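Local coordinates for protein exoribonuclease II, mitochondrial (Candida glabrata, PDB 6F3H) that probably degrades RNA from the 3' end, as the magnesium-dependent exoribonuclease component of the mitochondrial RNA degradosome, at residues D161-K166 / S366-V371; I262-S267 / Y292-T297; S422-H427 / E550-L555; K456-T461 / Q736-I741; S750-L755 / H818-I823. The protein carries 1 engineered substitution. All coordinates share one frame; numbering follows the deposited sequence.

Contact 1 of 5, residues D161-K166 / S366-V371; sequences DSRGSK and SGISSV
Ile368 reaches into a type I beta turn, Asp161 to Gly164, and rests against Arg163. The turn lies in the loop that leaves helix 123-159. It is also an Asx turn, because Asp161 OD1 accepts a bond from Arg163 N at 3.2 Å. That donor comes from well above the carboxylate plane, 53° out of it.

The close side of the contact belongs to the CG1 branch of Ile368. With CG1 anti to the carbonyl carbon (chi1 -60°), this branch comes within 3.6 Å of Arg163 CB and 3.9 Å of Gly164 N. The same CG1 lies 3.7 Å from Arg163 NE, at the edge of the guanidinium and near its plane. The isoleucine and arginine side chains cross at about a right angle. A bend at chi3 of Arg163 turns the guanidinium back toward the Asp161 carboxylate, where NH2 makes a 3.0 Å salt bridge with Asp161 OD2. That oxygen is well out of the guanidinium plane, so attraction between charges holds the pair rather than a directed N-H bond.

Toward solvent the fit is looser. Arg163 and Val371 are both exposed, and CD of the arginine approaches CG2 of the valine only to 4.4 Å. The contact thus brings a surface loop to the beginning of helix 369-378 without a conventional hydrogen bond between the two segments. Their backbones come nearest where Gly367 lies beside Arg163, and there a C-H...O contact joins Gly367 CA to Arg163 O at 3.6 Å, with an angle of 162° at the hydrogen.

Contact 2 of 5, residues I262-S267 / Y292-T297; sequences ITRLES and YDYIRT
Arg264 NH2 has two partners: it approaches Tyr294 OH at 2.8 Å in a weak, strongly bent hydrogen bond, and it forms a salt bridge with Glu272 OE1 farther along its own helix 251-281. The hydroxyl sits at the edge of the guanidinium, near its plane, and the guanidinium and phenol planes stand 78° apart. Glu272 OE1 also takes part in a weak hydrogen bond with Tyr292 OH.

Tyr294 has its ring in the crowded position between backbone N and carbonyl carbon (chi1 68°), which directs it across to helix 251-281. Beside the polar pair, Leu265 slides past the ring in the opposite direction, placing CD2 near the ring edge, 3.7 Å from Tyr294 CE2. The same methyl meets Ile295 CD1 at 4.0 Å, and Leu265 also touches Ile316 of helix 311-322.

This is a steep helix-helix crossing: the axes of the two short helical segments pass 11.8 Å apart at closest approach, their directions 117° from each other. Buried leucine and isoleucine thus lie next to a partly exposed polar margin, where the arginine charge is probably balanced by Glu272, while the tyrosine oxygen adds only a weak, bent hydrogen bond.

Contact 3 of 5, residues S422-H427 / E550-L555; sequences SRIHIH and ELLHTL
Ile424 points from its strand toward Leu552 and Leu555 on the helix opposite, and its atoms approach them step by step. CB is still 5.7 Å from Leu552 CD2. Of the two branches, CG2 remains 4.9 Å from that same Leu552 CD2, whereas CG1 leads on to the touching atom. CG1 is anti to the carbonyl carbon (chi1 -44°), and a second bend at chi2 (-68°) brings CD1 round to the helix. CD1 then meets two methyls, Leu552 CD2 at 4.2 Å and Leu555 CD1 at 4.3 Å.

The setting is the RNB nuclease domain, in which helix 543-567 lies across one face of a mixed sheet that includes strand 421-429. The local axes of helix and strand are 11.1 Å apart and 93° from parallel. Neighbouring strands supply Ile414, Phe495 and Leu497 around Ile424, and Leu552 also leans on Phe611 of helix 603-625.

Two residues earlier on the same face, Ser422 extends OG to 4.1 Å from Leu555 CD1. Leu551 CD2 lies a little farther from this Ser422 OG, at 4.3 Å, so the hydroxyl is bordered by leucine methyls. Between these inward residues, Arg423 turns to the other side of the sheet and forms salt bridges with Glu415 and Glu496. The Leu552 side chain is about 11 Å from that of Asp410, a ligand of the bound magnesium ion.

Contact 4 of 5, residues K456-T461 / Q736-I741; sequences KRAFTT and QARADI
Arg738 reaches the loop 456-461 by folding twice, at chi2 (-81°) and again at chi3 (-44°), instead of stretching out from its helix. Its aliphatic part packs first: CB lies 3.7 Å from Ala458 CB, and CG is 4.0 Å from Lys456 O. The guanidinium then continues across the loop to Thr461, whose side chain it crosses at about a right angle. There NH1 of Arg738 gives a weak hydrogen bond to Thr461 OG1, at 3.3 Å, and the oxygen lies at the guanidinium edge in its plane. The N-H...O angle of 123° is well short of straight, so the bond is likely to add little to the packing of the carbon chain.

Phe459 makes the second half of the contact. Its CE1 stands 3.7 Å from Ala739 N, and CZ of the same ring is 3.9 Å from Ala739 CB, while Leu742 one helical turn on also touches the phenylalanine. Lys456, at the exposed margin, directs NZ elsewhere, to a salt bridge with Glu372.

The nearest atom of the contact is about 6 Å from the bound nucleic acid. The loop lies within the RNB domain, and here the chain leaves helix 449-456 through an inverse gamma turn centred on Arg457, after which Ala458 and Phe459 settle against the long helix 725-761.

Contact 5 of 5, residues S750-L755 / H818-I823; sequences STYWTL and HPLDGI
A tight beta hairpin with a G1 bulge, joining strands 808-818 and 823-827, rests its Pro819 on Tyr752 and Leu755 of helix 725-761. The strands belong to the C-terminal five-stranded sheet, consistent with the S1 domain of RNase II relatives. Within the turn, His818 O is held by Ile823 N and Asp821 N, which approach from opposite faces of its carbonyl plane. Gly822, with a positive phi of 80°, and Ile823 form the bulge opposite His818.

Tyr752 has its ring anti to the backbone N (chi1 165°), which sets its CD1-CE1 edge beside the turn. CD1 of Tyr752 touches Pro819 CB at 3.6 Å, the two side chains crossing obliquely. Farther out, Tyr752 CE1 lies 4.1 Å from Leu820 CG, and these side chains run side by side in the same direction. Leu820 N sits at the ring edge, 3.9 Å from Tyr752 CD1.

Leu755 covers the other part of the turn. Its CD1 is 3.7 Å from Pro819 CA and, at the same distance of 3.7 Å, from Ile823 O. Thr751 CG2 adds a looser touch on Gly822 CA at 4.3 Å.

No hydrogen bond joins the two segments, and Tyr752 OH pairs instead with Lys756 NZ, Thr751 OG1 with Arg747 O. The fit therefore rests mainly on apolar side chains, with a weak hydrogen bond between Leu820 O and His748 NE2 just before 750-755.

How the contacts relate
The five contacts show how distant parts of a long chain are brought together. Contact 2 is nested inside the loop closed by contact 1, about 23 Å away between centres, and both come earlier in the chain than contacts 3 to 5. Contacts 3 and 4 cross along the chain, since 456-461 falls between 422-427 and 550-555 while its partner 736-741 comes after both; their centres are about 32 Å apart. Contact 4 lies near the centre of the folded chain, and contacts 2 and 3 on opposite sides of it, about 64 Å apart between centres. Contacts 4 and 5, centres about 22 Å apart, share helix 725-761, which thereby physically couples an RNB-domain loop to the C-terminal sheet.

Contact 1 of 5, residues D161-K166 / S366-V371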
# COMPACT_ATOMS: atom_id res chain seq x y z
N ASP A 161 15.37 -9.95 15.14
CA ASP A 161 16.71 -9.68 14.66
C ASP A 161 17.30 -8.58 15.52
O ASP A 161 16.66 -7.54 15.72
CB ASP A 161 16.75 -9.28 13.18
CG ASP A 161 18.18 -9.20 12.61
OD1 ASP A 161 19.15 -9.07 13.40
OD2 ASP A 161 18.35 -9.33 11.37
N SER A 162 18.51 -8.82 16.02
CA SER A 162 19.15 -7.91 16.94
C SER A 162 19.34 -6.50 16.37
O SER A 162 19.51 -5.55 17.15
CB SER A 162 20.49 -8.50 17.37
OG SER A 162 21.32 -7.51 17.93
N ARG A 163 19.28 -6.32 15.04
CA ARG A 163 19.69 -5.06 14.41
C ARG A 163 18.55 -4.07 14.17
O ARG A 163 18.83 -2.87 14.07
CB ARG A 163 20.39 -5.33 13.06
CG ARG A 163 21.49 -6.39 13.09
CD ARG A 163 22.13 -6.58 11.73
NE ARG A 163 21.21 -7.22 10.80
CZ ARG A 163 21.43 -8.39 10.21
NH1 ARG A 163 22.55 -9.07 10.43
NH2 ARG A 163 20.51 -8.89 9.39
N GLY A 164 17.31 -4.52 14.07
CA GLY A 164 16.20 -3.59 13.90
C GLY A 164 14.88 -4.30 13.66
O GLY A 164 14.80 -5.54 13.59
N SER A 165 13.84 -3.48 13.51
CA SER A 165 12.49 -3.98 13.27
C SER A 165 12.47 -4.89 12.06
O SER A 165 13.11 -4.59 11.05
CB SER A 165 11.54 -2.79 13.08
OG SER A 165 10.34 -3.16 12.43
N LYS A 166 11.75 -6.02 12.16
CA LYS A 166 11.66 -7.01 11.08
C LYS A 166 10.26 -7.61 11.02
O LYS A 166 9.78 -8.16 12.01
CB LYS A 166 12.65 -8.16 11.24
CG LYS A 166 12.23 -9.34 10.39
CD LYS A 166 12.67 -10.68 10.91
CE LYS A 166 13.84 -11.21 10.11
NZ LYS A 166 14.28 -12.51 10.68
N SER A 366 22.30 3.06 10.55
CA SER A 366 22.33 1.84 11.35
C SER A 366 21.04 1.04 11.17
O SER A 366 19.97 1.60 10.94
CB SER A 366 22.54 2.16 12.83
N GLY A 367 21.15 -0.29 11.28
CA GLY A 367 19.99 -1.14 11.16
C GLY A 367 20.21 -2.37 10.29
O GLY A 367 21.32 -2.88 10.19
N ILE A 368 19.12 -2.87 9.72
CA ILE A 368 19.17 -3.96 8.75
C ILE A 368 19.19 -3.43 7.32
O ILE A 368 19.94 -3.94 6.49
CB ILE A 368 17.97 -4.89 8.98
CG1 ILE A 368 18.03 -5.44 10.38
CG2 ILE A 368 17.97 -6.02 7.95
CD1 ILE A 368 17.28 -6.69 10.55
N SER A 369 18.35 -2.44 7.03
CA SER A 369 18.34 -1.85 5.70
C SER A 369 19.63 -1.09 5.42
O SER A 369 20.03 -0.94 4.27
CB SER A 369 17.12 -0.94 5.53
OG SER A 369 16.80 -0.28 6.74
N SER A 370 20.30 -0.60 6.47
CA SER A 370 21.59 0.04 6.27
C SER A 370 22.65 -0.99 5.89
O SER A 370 23.58 -0.68 5.15
CB SER A 370 22.00 0.80 7.52
N VAL A 371 22.48 -2.23 6.36
CA VAL A 371 23.34 -3.32 5.94
C VAL A 371 23.12 -3.63 4.47
O VAL A 371 24.06 -3.81 3.69
CB VAL A 371 23.07 -4.56 6.82
CG1 VAL A 371 23.70 -5.81 6.21
CG2 VAL A 371 23.54 -4.33 8.26

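Contact 2 of 5, residues I262-S267 / Y292-T297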
# COMPACT_ATOMS: atom_id res chain seq x y z
N ILE A 262 12.59 4.69 30.86
CA ILE A 262 11.53 4.92 31.84
C ILE A 262 12.12 4.96 33.22
O ILE A 262 11.80 5.83 34.03
CB ILE A 262 10.46 3.82 31.73
CG1 ILE A 262 9.54 4.12 30.55
CG2 ILE A 262 9.70 3.67 33.05
CD1 ILE A 262 8.91 2.89 29.94
N THR A 263 13.00 4.01 33.52
CA THR A 263 13.60 3.98 34.83
C THR A 263 14.37 5.25 35.11
O THR A 263 14.17 5.89 36.15
CB THR A 263 14.53 2.79 34.91
OG1 THR A 263 13.82 1.61 34.50
CG2 THR A 263 15.02 2.63 36.31
N ARG A 264 15.21 5.68 34.17
CA ARG A 264 16.05 6.82 34.50
C ARG A 264 15.23 8.10 34.64
O ARG A 264 15.63 9.02 35.36
CB ARG A 264 17.19 6.95 33.47
CG ARG A 264 18.02 8.19 33.68
CD ARG A 264 19.45 8.02 33.19
NE ARG A 264 20.32 8.91 33.97
CZ ARG A 264 20.48 10.21 33.73
NH1 ARG A 264 21.29 10.95 34.50
NH2 ARG A 264 19.84 10.78 32.72
N LEU A 265 14.05 8.14 34.04
CA LEU A 265 13.25 9.35 34.07
C LEU A 265 12.33 9.47 35.27
O LEU A 265 11.92 10.59 35.60
CB LEU A 265 12.43 9.43 32.80
CG LEU A 265 13.21 9.85 31.57
CD1 LEU A 265 12.20 10.15 30.54
CD2 LEU A 265 14.05 11.08 31.84
N GLU A 266 11.97 8.36 35.93
CA GLU A 266 11.04 8.39 37.06
C GLU A 266 11.72 8.40 38.43
O GLU A 266 11.06 8.74 39.44
CB GLU A 266 10.12 7.18 36.97
CG GLU A 266 8.99 7.38 36.02
CD GLU A 266 8.17 6.13 35.83
OE1 GLU A 266 7.05 6.24 35.28
OE2 GLU A 266 8.63 5.04 36.25
N SER A 267 12.99 8.03 38.50
CA SER A 267 13.70 7.96 39.76
C SER A 267 13.79 9.34 40.39
O SER A 267 13.78 10.37 39.70
CB SER A 267 15.09 7.39 39.54
OG SER A 267 15.93 8.38 39.00
N TYR A 292 21.01 14.80 27.44
CA TYR A 292 19.71 14.17 27.31
C TYR A 292 19.43 13.76 25.89
O TYR A 292 18.33 14.02 25.38
CB TYR A 292 18.62 15.13 27.80
CG TYR A 292 18.66 15.40 29.29
CD1 TYR A 292 18.39 14.38 30.21
CD2 TYR A 292 18.98 16.65 29.79
CE1 TYR A 292 18.43 14.61 31.59
CE2 TYR A 292 19.02 16.89 31.17
CZ TYR A 292 18.74 15.88 32.06
OH TYR A 292 18.79 16.13 33.41
N ASP A 293 20.37 13.11 25.22
CA ASP A 293 20.02 12.70 23.86
C ASP A 293 19.02 11.56 23.89
O ASP A 293 18.22 11.41 22.96
CB ASP A 293 21.25 12.32 23.04
CG ASP A 293 21.00 12.51 21.52
OD1 ASP A 293 20.32 13.49 21.13
OD2 ASP A 293 21.47 11.67 20.71
N TYR A 294 19.03 10.76 24.95
CA TYR A 294 18.03 9.71 25.02
C TYR A 294 16.61 10.27 25.01
O TYR A 294 15.68 9.56 24.62
CB TYR A 294 18.27 8.84 26.24
CG TYR A 294 18.05 9.50 27.57
CD1 TYR A 294 19.04 10.28 28.17
CD2 TYR A 294 16.87 9.31 28.27
CE1 TYR A 294 18.84 10.85 29.41
CE2 TYR A 294 16.67 9.88 29.51
CZ TYR A 294 17.65 10.65 30.08
OH TYR A 294 17.41 11.19 31.34
N ILE A 295 16.42 11.53 25.38
CA ILE A 295 15.08 12.08 25.31
C ILE A 295 14.78 12.57 23.91
O ILE A 295 13.64 12.48 23.44
CB ILE A 295 14.91 13.21 26.33
CG1 ILE A 295 15.13 12.68 27.74
CG2 ILE A 295 13.56 13.87 26.16
CD1 ILE A 295 14.72 13.66 28.82
N ARG A 296 15.76 13.11 23.22
CA ARG A 296 15.47 13.47 21.85
C ARG A 296 15.00 12.25 21.11
O ARG A 296 13.96 12.27 20.45
CB ARG A 296 16.68 14.09 21.19
CG ARG A 296 16.92 15.47 21.67
CD ARG A 296 17.77 16.20 20.71
NE ARG A 296 19.15 15.76 20.61
CZ ARG A 296 20.15 16.62 20.46
NH1 ARG A 296 19.89 17.91 20.41
NH2 ARG A 296 21.40 16.20 20.36
N THR A 297 15.72 11.14 21.30
CA THR A 297 15.33 9.85 20.73
C THR A 297 13.89 9.54 21.03
O THR A 297 13.14 9.08 20.16
CB THR A 297 16.20 8.75 21.30
OG1 THR A 297 17.56 8.94 20.90
CG2 THR A 297 15.71 7.42 20.80

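Contact 3 of 5, residues S422-H427 / E550-L555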
# COMPACT_ATOMS: atom_id res chain seq x y z
N SER A 422 -2.96 -3.00 -37.56
CA SER A 422 -1.71 -2.49 -37.02
C SER A 422 -1.10 -3.54 -36.11
O SER A 422 -1.81 -4.29 -35.44
CB SER A 422 -1.91 -1.20 -36.21
OG SER A 422 -2.93 -0.37 -36.75
N ARG A 423 0.23 -3.59 -36.07
CA ARG A 423 0.91 -4.49 -35.16
C ARG A 423 1.60 -3.68 -34.08
O ARG A 423 2.23 -2.65 -34.36
CB ARG A 423 1.95 -5.37 -35.84
CG ARG A 423 2.74 -6.17 -34.82
CD ARG A 423 3.76 -7.10 -35.42
NE ARG A 423 3.24 -7.83 -36.57
CZ ARG A 423 3.84 -7.86 -37.76
NH1 ARG A 423 4.98 -7.22 -37.93
NH2 ARG A 423 3.30 -8.54 -38.76
N ILE A 424 1.46 -4.15 -32.84
CA ILE A 424 1.91 -3.43 -31.67
C ILE A 424 2.94 -4.22 -30.91
O ILE A 424 2.80 -5.44 -30.72
CB ILE A 424 0.73 -3.08 -30.77
CG1 ILE A 424 -0.38 -2.57 -31.67
CG2 ILE A 424 1.19 -2.11 -29.76
CD1 ILE A 424 -0.06 -1.24 -32.32
N HIS A 425 3.96 -3.52 -30.43
CA HIS A 425 5.03 -4.10 -29.65
C HIS A 425 5.20 -3.31 -28.39
O HIS A 425 5.42 -2.10 -28.43
CB HIS A 425 6.32 -4.11 -30.43
CG HIS A 425 6.24 -4.91 -31.69
ND1 HIS A 425 6.49 -6.26 -31.74
CD2 HIS A 425 5.94 -4.53 -32.96
CE1 HIS A 425 6.36 -6.69 -32.98
NE2 HIS A 425 6.03 -5.66 -33.74
N ILE A 426 5.14 -4.01 -27.27
CA ILE A 426 5.31 -3.42 -25.96
C ILE A 426 6.58 -3.99 -25.40
O ILE A 426 6.65 -5.19 -25.10
CB ILE A 426 4.13 -3.72 -25.05
CG1 ILE A 426 2.87 -3.58 -25.86
CG2 ILE A 426 4.13 -2.77 -23.87
CD1 ILE A 426 2.66 -2.15 -26.32
N HIS A 427 7.57 -3.14 -25.26
CA HIS A 427 8.88 -3.58 -24.82
C HIS A 427 9.03 -3.19 -23.38
O HIS A 427 9.01 -2.00 -23.04
CB HIS A 427 9.99 -2.97 -25.67
CG HIS A 427 9.67 -2.97 -27.11
ND1 HIS A 427 9.64 -4.13 -27.85
CD2 HIS A 427 9.37 -1.97 -27.97
CE1 HIS A 427 9.32 -3.84 -29.09
NE2 HIS A 427 9.15 -2.53 -29.19
N GLU A 550 -0.15 9.45 -33.61
CA GLU A 550 -1.56 9.71 -33.84
C GLU A 550 -2.31 8.41 -34.01
O GLU A 550 -3.43 8.25 -33.52
CB GLU A 550 -1.78 10.61 -35.05
CG GLU A 550 -0.87 11.81 -35.07
CD GLU A 550 -1.05 12.65 -36.30
OE1 GLU A 550 -1.83 12.24 -37.20
OE2 GLU A 550 -0.42 13.74 -36.37
N LEU A 551 -1.66 7.46 -34.66
CA LEU A 551 -2.27 6.17 -34.82
C LEU A 551 -2.46 5.50 -33.48
O LEU A 551 -3.53 4.95 -33.20
CB LEU A 551 -1.41 5.32 -35.74
CG LEU A 551 -2.08 4.05 -36.22
CD1 LEU A 551 -3.56 4.25 -36.55
CD2 LEU A 551 -1.29 3.60 -37.41
N LEU A 552 -1.44 5.55 -32.63
CA LEU A 552 -1.54 4.94 -31.31
C LEU A 552 -2.63 5.60 -30.48
O LEU A 552 -3.40 4.92 -29.80
CB LEU A 552 -0.21 5.04 -30.58
CG LEU A 552 0.86 4.04 -31.01
CD1 LEU A 552 2.20 4.36 -30.38
CD2 LEU A 552 0.43 2.62 -30.66
N HIS A 553 -2.70 6.93 -30.52
CA HIS A 553 -3.71 7.62 -29.75
C HIS A 553 -5.11 7.26 -30.22
O HIS A 553 -6.02 7.05 -29.40
CB HIS A 553 -3.48 9.13 -29.82
CG HIS A 553 -4.57 9.94 -29.21
ND1 HIS A 553 -5.52 10.60 -29.96
CD2 HIS A 553 -4.88 10.19 -27.91
CE1 HIS A 553 -6.35 11.23 -29.16
NE2 HIS A 553 -5.99 11.00 -27.91
N THR A 554 -5.32 7.19 -31.53
CA THR A 554 -6.65 6.84 -32.03
C THR A 554 -7.01 5.40 -31.68
O THR A 554 -8.18 5.08 -31.48
CB THR A 554 -6.70 7.09 -33.52
OG1 THR A 554 -5.55 6.50 -34.10
CG2 THR A 554 -6.66 8.61 -33.80
N LEU A 555 -6.00 4.53 -31.57
CA LEU A 555 -6.26 3.15 -31.17
C LEU A 555 -6.69 3.07 -29.72
O LEU A 555 -7.64 2.34 -29.39
CB LEU A 555 -5.02 2.30 -31.41
CG LEU A 555 -4.75 1.95 -32.87
CD1 LEU A 555 -3.34 1.42 -33.05
CD2 LEU A 555 -5.75 0.91 -33.26

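Contact 4 of 5, residues K456-T461 / Q736-I741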
# COMPACT_ATOMS: atom_id res chain seq x y z
N LYS A 456 12.23 -8.56 -0.97
CA LYS A 456 11.86 -8.10 0.35
C LYS A 456 11.32 -6.68 0.29
O LYS A 456 10.21 -6.42 0.76
CB LYS A 456 13.06 -8.21 1.29
CG LYS A 456 12.77 -7.88 2.75
CD LYS A 456 14.07 -7.91 3.55
CE LYS A 456 14.36 -6.56 4.22
NZ LYS A 456 14.36 -5.34 3.33
N ARG A 457 12.06 -5.76 -0.34
CA ARG A 457 11.50 -4.44 -0.61
C ARG A 457 10.46 -4.59 -1.70
O ARG A 457 10.70 -4.16 -2.82
CB ARG A 457 12.53 -3.48 -1.16
CG ARG A 457 13.93 -3.69 -0.77
CD ARG A 457 14.61 -2.41 -1.15
NE ARG A 457 15.94 -2.24 -0.59
CZ ARG A 457 16.70 -1.17 -0.82
NH1 ARG A 457 16.25 -0.20 -1.60
NH2 ARG A 457 17.90 -1.05 -0.26
N ALA A 458 9.31 -5.15 -1.40
CA ALA A 458 8.44 -5.63 -2.47
C ALA A 458 8.07 -4.60 -3.53
O ALA A 458 7.44 -4.98 -4.51
CB ALA A 458 7.17 -6.20 -1.83
N PHE A 459 8.36 -3.31 -3.35
CA PHE A 459 8.13 -2.32 -4.40
C PHE A 459 9.18 -1.25 -4.29
O PHE A 459 9.95 -1.19 -3.33
CB PHE A 459 6.75 -1.66 -4.33
CG PHE A 459 5.60 -2.64 -4.26
CD1 PHE A 459 5.36 -3.37 -3.12
CD2 PHE A 459 4.80 -2.86 -5.35
CE1 PHE A 459 4.34 -4.30 -3.07
CE2 PHE A 459 3.76 -3.79 -5.30
CZ PHE A 459 3.54 -4.50 -4.17
N THR A 460 9.24 -0.39 -5.27
CA THR A 460 9.99 0.82 -5.07
C THR A 460 9.13 1.73 -4.22
O THR A 460 7.90 1.67 -4.29
CB THR A 460 10.38 1.46 -6.39
OG1 THR A 460 11.54 0.79 -6.89
CG2 THR A 460 10.77 2.86 -6.18
N THR A 461 9.78 2.47 -3.33
CA THR A 461 9.12 3.39 -2.41
C THR A 461 9.20 4.81 -2.96
O THR A 461 10.28 5.40 -3.05
CB THR A 461 9.76 3.29 -1.03
OG1 THR A 461 9.66 1.94 -0.56
CG2 THR A 461 9.04 4.18 -0.08
N GLN A 736 1.60 -7.95 -0.52
CA GLN A 736 0.43 -7.21 -0.09
C GLN A 736 0.72 -6.45 1.19
O GLN A 736 0.33 -5.29 1.33
CB GLN A 736 -0.74 -8.14 0.10
CG GLN A 736 -1.96 -7.40 0.44
CD GLN A 736 -2.56 -6.72 -0.75
OE1 GLN A 736 -3.23 -7.36 -1.55
NE2 GLN A 736 -2.38 -5.40 -0.87
N ALA A 737 1.45 -7.08 2.12
CA ALA A 737 1.89 -6.37 3.31
C ALA A 737 2.60 -5.08 2.93
O ALA A 737 2.17 -3.99 3.30
CB ALA A 737 2.81 -7.27 4.12
N ARG A 738 3.67 -5.19 2.14
CA ARG A 738 4.45 -4.00 1.81
C ARG A 738 3.65 -3.04 0.98
O ARG A 738 3.89 -1.83 1.02
CB ARG A 738 5.70 -4.38 1.05
CG ARG A 738 6.72 -4.96 1.94
CD ARG A 738 7.41 -3.84 2.62
NE ARG A 738 7.72 -2.79 1.66
CZ ARG A 738 8.20 -1.60 1.99
NH1 ARG A 738 8.46 -0.72 1.03
NH2 ARG A 738 8.41 -1.30 3.27
N ALA A 739 2.69 -3.54 0.21
CA ALA A 739 1.84 -2.64 -0.54
C ALA A 739 1.03 -1.79 0.39
O ALA A 739 0.94 -0.58 0.22
CB ALA A 739 0.92 -3.43 -1.46
N ASP A 740 0.48 -2.39 1.44
CA ASP A 740 -0.38 -1.65 2.35
C ASP A 740 0.39 -0.58 3.09
O ASP A 740 -0.02 0.59 3.10
CB ASP A 740 -1.01 -2.62 3.31
CG ASP A 740 -1.83 -3.63 2.61
OD1 ASP A 740 -2.59 -3.23 1.68
OD2 ASP A 740 -1.69 -4.82 2.95
N ILE A 741 1.49 -0.97 3.73
CA ILE A 741 2.37 -0.01 4.40
C ILE A 741 2.64 1.20 3.51
O ILE A 741 2.60 2.35 3.97
CB ILE A 741 3.67 -0.71 4.83
CG1 ILE A 741 3.39 -1.81 5.86
CG2 ILE A 741 4.70 0.31 5.30
CD1 ILE A 741 4.63 -2.61 6.27

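Contact 5 of 5, residues S750-L755 / H818-I823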
# COMPACT_ATOMS: atom_id res chain seq x y z
N SER A 750 2.27 12.87 2.45
CA SER A 750 1.68 13.91 1.62
C SER A 750 0.71 14.74 2.43
O SER A 750 0.67 15.97 2.31
CB SER A 750 1.00 13.27 0.43
OG SER A 750 1.96 12.60 -0.39
N THR A 751 -0.09 14.09 3.26
CA THR A 751 -0.90 14.81 4.25
C THR A 751 -0.05 15.75 5.08
O THR A 751 -0.42 16.91 5.29
CB THR A 751 -1.61 13.84 5.14
OG1 THR A 751 -2.38 12.97 4.31
CG2 THR A 751 -2.51 14.57 6.01
N TYR A 752 1.07 15.26 5.61
CA TYR A 752 1.92 16.12 6.42
C TYR A 752 2.23 17.38 5.67
O TYR A 752 2.11 18.47 6.22
CB TYR A 752 3.20 15.39 6.81
CG TYR A 752 4.32 16.27 7.35
CD1 TYR A 752 4.21 16.91 8.59
CD2 TYR A 752 5.51 16.44 6.66
CE1 TYR A 752 5.26 17.69 9.10
CE2 TYR A 752 6.55 17.22 7.17
CZ TYR A 752 6.42 17.84 8.37
OH TYR A 752 7.51 18.59 8.76
N TRP A 753 2.55 17.25 4.38
CA TRP A 753 2.94 18.39 3.57
C TRP A 753 1.74 19.23 3.12
O TRP A 753 1.84 20.46 3.07
CB TRP A 753 3.75 17.93 2.36
CG TRP A 753 5.10 17.39 2.72
CD1 TRP A 753 5.50 16.10 2.62
CD2 TRP A 753 6.23 18.12 3.25
NE1 TRP A 753 6.81 15.98 3.03
CE2 TRP A 753 7.27 17.20 3.43
CE3 TRP A 753 6.45 19.45 3.58
CZ2 TRP A 753 8.52 17.56 3.92
CZ3 TRP A 753 7.69 19.81 4.08
CH2 TRP A 753 8.71 18.87 4.25
N THR A 754 0.63 18.60 2.74
CA THR A 754 -0.58 19.37 2.51
C THR A 754 -0.84 20.30 3.67
O THR A 754 -1.02 21.51 3.49
CB THR A 754 -1.77 18.45 2.33
OG1 THR A 754 -1.50 17.52 1.30
CG2 THR A 754 -3.00 19.25 1.96
N LEU A 755 -0.83 19.75 4.90
CA LEU A 755 -1.18 20.52 6.08
C LEU A 755 -0.12 21.56 6.42
O LEU A 755 -0.45 22.71 6.73
CB LEU A 755 -1.39 19.60 7.27
CG LEU A 755 -2.48 18.53 7.19
CD1 LEU A 755 -2.73 17.93 8.56
CD2 LEU A 755 -3.77 19.07 6.63
N HIS A 818 -2.76 19.66 13.07
CA HIS A 818 -1.61 18.89 13.53
C HIS A 818 -1.07 18.02 12.42
O HIS A 818 -1.52 16.87 12.25
CB HIS A 818 -1.94 18.06 14.76
CG HIS A 818 -2.45 18.88 15.89
ND1 HIS A 818 -3.79 18.99 16.17
CD2 HIS A 818 -1.80 19.62 16.81
CE1 HIS A 818 -3.95 19.77 17.23
NE2 HIS A 818 -2.75 20.15 17.64
N PRO A 819 -0.06 18.51 11.71
CA PRO A 819 0.40 17.82 10.49
C PRO A 819 0.98 16.44 10.74
O PRO A 819 0.58 15.48 10.06
CB PRO A 819 1.45 18.80 9.94
CG PRO A 819 1.13 20.11 10.61
CD PRO A 819 0.67 19.76 11.96
N LEU A 820 1.93 16.30 11.66
CA LEU A 820 2.52 14.99 11.91
C LEU A 820 1.49 13.98 12.36
O LEU A 820 1.74 12.77 12.28
CB LEU A 820 3.61 15.10 12.97
CG LEU A 820 4.96 15.24 12.32
CD1 LEU A 820 6.00 15.44 13.37
CD2 LEU A 820 5.24 14.00 11.50
N ASP A 821 0.33 14.46 12.81
CA ASP A 821 -0.73 13.59 13.29
C ASP A 821 -1.82 13.37 12.26
O ASP A 821 -2.57 12.39 12.38
CB ASP A 821 -1.35 14.20 14.55
CG ASP A 821 -0.33 14.60 15.60
OD1 ASP A 821 0.22 15.71 15.51
OD2 ASP A 821 -0.17 13.84 16.57
N GLY A 822 -1.92 14.24 11.25
CA GLY A 822 -2.97 14.12 10.27
C GLY A 822 -4.28 14.69 10.75
O GLY A 822 -5.34 14.25 10.29
N ILE A 823 -4.25 15.64 11.66
CA ILE A 823 -5.45 16.12 12.31
C ILE A 823 -5.78 17.47 11.71
O ILE A 823 -4.90 18.32 11.53
CB ILE A 823 -5.29 16.23 13.83
CG1 ILE A 823 -5.37 14.85 14.45
CG2 ILE A 823 -6.37 17.13 14.41
CD1 ILE A 823 -4.58 14.75 15.73